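Local coordinates for thioredoxin-like protein (Bacteroides caccae ATCC 43185, PDB 4YOD), which is of uncharacterised function but carries a thioredoxin-like fold and probably acts as an oxidoreductase in thiol-disulfide chemistry, at residues I66-P71 against M111-F116. Residues are numbered along the deposited sequence; the frame is centred on the assembly and turned at random.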
ATOM      1  N   ILE A  66     -14.850   5.666   5.646  1.00 34.37           N
ATOM      2  CA  ILE A  66     -15.706   6.508   4.783  1.00 35.02           C
ATOM      3  C   ILE A  66     -14.911   7.142   3.621  1.00 36.58           C
ATOM      4  O   ILE A  66     -15.510   7.470   2.596  1.00 36.62           O
ATOM      5  CB  ILE A  66     -16.545   7.562   5.549  1.00 38.63           C
ATOM      6  CG1 ILE A  66     -15.672   8.604   6.269  1.00 38.52           C
ATOM      7  CG2 ILE A  66     -17.543   6.880   6.499  1.00 40.43           C
ATOM      8  CD1 ILE A  66     -16.295   9.929   6.415  1.00 45.59           C
ATOM      9  N   LEU A  67     -13.564   7.241   3.741  1.00 32.29           N
ATOM     10  CA  LEU A  67     -12.695   7.753   2.676  1.00 30.87           C
ATOM     11  C   LEU A  67     -12.718   6.857   1.431  1.00 34.67           C
ATOM     12  O   LEU A  67     -12.426   7.327   0.327  1.00 33.57           O
ATOM     13  CB  LEU A  67     -11.252   7.910   3.167  1.00 29.72           C
ATOM     14  CG  LEU A  67     -10.990   9.030   4.174  1.00 32.95           C
ATOM     15  CD1 LEU A  67      -9.585   8.924   4.714  1.00 32.95           C
ATOM     16  CD2 LEU A  67     -11.282  10.412   3.586  1.00 32.77           C
ATOM     17  N   ASN A  68     -13.108   5.589   1.594  1.00 34.18           N
ATOM     18  CA  ASN A  68     -13.218   4.652   0.468  1.00 35.17           C
ATOM     19  C   ASN A  68     -14.454   4.899  -0.407  1.00 41.04           C
ATOM     20  O   ASN A  68     -14.530   4.339  -1.503  1.00 40.80           O
ATOM     21  CB  ASN A  68     -13.278   3.208   0.988  1.00 36.30           C
ATOM     22  CG  ASN A  68     -11.983   2.700   1.558  1.00 46.86           C
ATOM     23  OD1 ASN A  68     -10.966   2.629   0.878  1.00 46.19           O
ATOM     24  ND2 ASN A  68     -12.012   2.270   2.802  1.00 39.61           N
ATOM     25  N   HIS A  69     -15.438   5.671   0.078  1.00 39.44           N
ATOM     26  CA  HIS A  69     -16.723   5.845  -0.620  1.00 41.65           C
ATOM     27  C   HIS A  69     -16.794   7.131  -1.459  1.00 43.73           C
ATOM     28  O   HIS A  69     -17.866   7.476  -1.949  1.00 44.75           O
ATOM     29  CB  HIS A  69     -17.900   5.791   0.389  1.00 44.10           C
ATOM     30  CG  HIS A  69     -17.884   4.597   1.307  1.00 49.04           C
ATOM     31  ND1 HIS A  69     -18.472   4.647   2.562  1.00 51.39           N
ATOM     32  CD2 HIS A  69     -17.350   3.360   1.127  1.00 52.29           C
ATOM     33  CE1 HIS A  69     -18.274   3.453   3.102  1.00 51.46           C
ATOM     34  NE2 HIS A  69     -17.595   2.647   2.279  1.00 52.15           N
ATOM     35  N   VAL A  70     -15.653   7.820  -1.651  1.00 37.06           N
ATOM     36  CA  VAL A  70     -15.584   9.056  -2.429  1.00 35.47           C
ATOM     37  C   VAL A  70     -14.479   8.939  -3.489  1.00 38.29           C
ATOM     38  O   VAL A  70     -13.598   8.097  -3.311  1.00 36.84           O
ATOM     39  CB  VAL A  70     -15.357  10.306  -1.523  1.00 37.64           C
ATOM     40  CG1 VAL A  70     -16.528  10.536  -0.581  1.00 37.55           C
ATOM     41  CG2 VAL A  70     -14.030  10.236  -0.748  1.00 35.75           C
ATOM     42  N   PRO A  71     -14.435   9.796  -4.547  1.00 35.87           N
ATOM     43  CA  PRO A  71     -13.291   9.737  -5.478  1.00 35.33           C
ATOM     44  C   PRO A  71     -11.975   9.893  -4.723  1.00 36.89           C
ATOM     45  O   PRO A  71     -11.928  10.585  -3.702  1.00 34.58           O
ATOM     46  CB  PRO A  71     -13.540  10.924  -6.416  1.00 38.31           C
ATOM     47  CG  PRO A  71     -15.037  11.124  -6.383  1.00 44.00           C
ATOM     48  CD  PRO A  71     -15.407  10.842  -4.956  1.00 38.23           C
HETATM   49  N   MSE A 111      -6.374  -2.159   6.836  1.00 43.44           N
HETATM   50  CA  MSE A 111      -6.856  -0.882   6.297  1.00 41.51           C
HETATM   51  C   MSE A 111      -5.755  -0.119   5.544  1.00 41.15           C
HETATM   52  O   MSE A 111      -5.988   1.010   5.097  1.00 40.01           O
HETATM   53  CB  MSE A 111      -7.365  -0.005   7.437  1.00 43.12           C
HETATM   54  CG  MSE A 111      -8.494  -0.615   8.214  1.00 51.71           C
HETATM   55 SE   MSE A 111      -9.065   0.774   9.361  0.75 59.24          SE
HETATM   56  CE  MSE A 111     -10.329   1.640   8.197  1.00 55.98           C
ATOM     57  N   ARG A 112      -4.561  -0.716   5.435  1.00 35.54           N
ATOM     58  CA  ARG A 112      -3.405  -0.130   4.757  1.00 34.08           C
ATOM     59  C   ARG A 112      -3.771   0.365   3.344  1.00 38.18           C
ATOM     60  O   ARG A 112      -4.452  -0.342   2.591  1.00 38.69           O
ATOM     61  CB  ARG A 112      -2.223  -1.121   4.708  1.00 35.09           C
ATOM     62  CG  ARG A 112      -2.440  -2.371   3.843  1.00 51.23           C
ATOM     63  CD  ARG A 112      -1.425  -3.471   4.121  1.00 61.20           C
ATOM     64  NE  ARG A 112      -1.724  -4.681   3.345  1.00 58.66           N
ATOM     65  CZ  ARG A 112      -2.479  -5.689   3.773  1.00 76.01           C
ATOM     66  NH1 ARG A 112      -3.021  -5.654   4.985  1.00 64.07           N
ATOM     67  NH2 ARG A 112      -2.705  -6.738   2.991  1.00 68.03           N
ATOM     68  N   ASN A 113      -3.361   1.604   3.019  1.00 32.10           N
ATOM     69  CA  ASN A 113      -3.630   2.230   1.728  1.00 31.09           C
ATOM     70  C   ASN A 113      -2.636   3.345   1.529  1.00 30.39           C
ATOM     71  O   ASN A 113      -2.734   4.409   2.144  1.00 29.66           O
ATOM     72  CB  ASN A 113      -5.082   2.737   1.622  1.00 31.50           C
ATOM     73  CG  ASN A 113      -5.483   3.226   0.250  1.00 44.61           C
ATOM     74  OD1 ASN A 113      -4.669   3.655  -0.570  1.00 37.30           O
ATOM     75  ND2 ASN A 113      -6.765   3.190  -0.024  1.00 37.04           N
ATOM     76  N   GLU A 114      -1.685   3.110   0.652  1.00 26.75           N
ATOM     77  CA  GLU A 114      -0.614   4.056   0.388  1.00 26.77           C
ATOM     78  C   GLU A 114      -1.130   5.330  -0.264  1.00 29.50           C
ATOM     79  O   GLU A 114      -0.571   6.392  -0.002  1.00 29.53           O
ATOM     80  CB  GLU A 114       0.443   3.402  -0.468  1.00 29.41           C
ATOM     81  CG  GLU A 114       1.670   4.247  -0.673  1.00 37.34           C
ATOM     82  CD  GLU A 114       2.675   3.554  -1.562  1.00 54.24           C
ATOM     83  OE1 GLU A 114       3.406   2.687  -1.030  1.00 38.96           O
ATOM     84  OE2 GLU A 114       2.721   3.857  -2.781  1.00 39.28           O
ATOM     85  N   GLU A 115      -2.194   5.246  -1.068  1.00 24.97           N
ATOM     86  CA  GLU A 115      -2.778   6.446  -1.676  1.00 25.38           C
ATOM     87  C   GLU A 115      -3.453   7.349  -0.600  1.00 29.04           C
ATOM     88  O   GLU A 115      -3.576   8.549  -0.816  1.00 28.90           O
ATOM     89  CB  GLU A 115      -3.753   6.095  -2.800  1.00 27.42           C
ATOM     90  CG  GLU A 115      -3.064   5.662  -4.103  1.00 32.25           C
ATOM     91  CD  GLU A 115      -2.045   6.612  -4.709  1.00 46.88           C
ATOM     92  OE1 GLU A 115      -2.355   7.818  -4.856  1.00 38.41           O
ATOM     93  OE2 GLU A 115      -0.943   6.140  -5.074  1.00 40.68           O
ATOM     94  N   PHE A 116      -3.835   6.794   0.566  1.00 24.62           N
ATOM     95  CA  PHE A 116      -4.367   7.645   1.630  1.00 23.98           C
ATOM     96  C   PHE A 116      -3.224   8.137   2.525  1.00 27.69           C
ATOM     97  O   PHE A 116      -3.321   9.206   3.113  1.00 26.63           O
ATOM     98  CB  PHE A 116      -5.425   6.901   2.467  1.00 25.88           C
ATOM     99  CG  PHE A 116      -6.740   6.491   1.831  1.00 28.23           C
ATOM    100  CD1 PHE A 116      -7.130   7.002   0.595  1.00 31.19           C
ATOM    101  CD2 PHE A 116      -7.619   5.645   2.501  1.00 31.49           C
ATOM    102  CE1 PHE A 116      -8.353   6.627   0.020  1.00 33.66           C
ATOM    103  CE2 PHE A 116      -8.843   5.276   1.923  1.00 35.58           C
ATOM    104  CZ  PHE A 116      -9.189   5.761   0.685  1.00 33.58           C
TER
HETATM  105  O   HOH W   1      -8.496   2.005   1.870  1.00 41.68           O
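Phe116 reaches from the first turn of helix 114-125 to the loop at Leu67 and Asn68. CB points toward that loop, and with CG anti to the carbonyl carbon (chi1 -66°) the far end of the ring, CE2 and CZ, does the touching. CE2 lies 3.8 Å from Leu67 CB, a methylene that makes an off-centre CH-pi contact with one ring face. On the opposite face Asn113 ND2 sits over the centre, so the ring is sandwiched between aliphatic carbon and amide nitrogen. At the tip, CZ approaches Leu67 O at 3.6 Å, and Asn68 OD1 is equally near CZ, its amide plane turned 42° from the ring. Asn68 OD1 also accepts a hydrogen bond from a water at 2.7 Å, which in turn accepts from Asn113 ND2, bridging the two amides. Replacing Phe116 by an alanine would probably leave Leu67 CB and the Asn113 amide without the ring between them and open a gap beside Leu72 and Ile79 of helix 72-85. Asn113 OD1 turns back to accept weak bonds from Glu115 N and Phe116 N. An Asn N-cap starts helix 114-125, and its first-turn aromatic packs on the turn between helices 53-66 and 72-85 of the helical DUF5106 region.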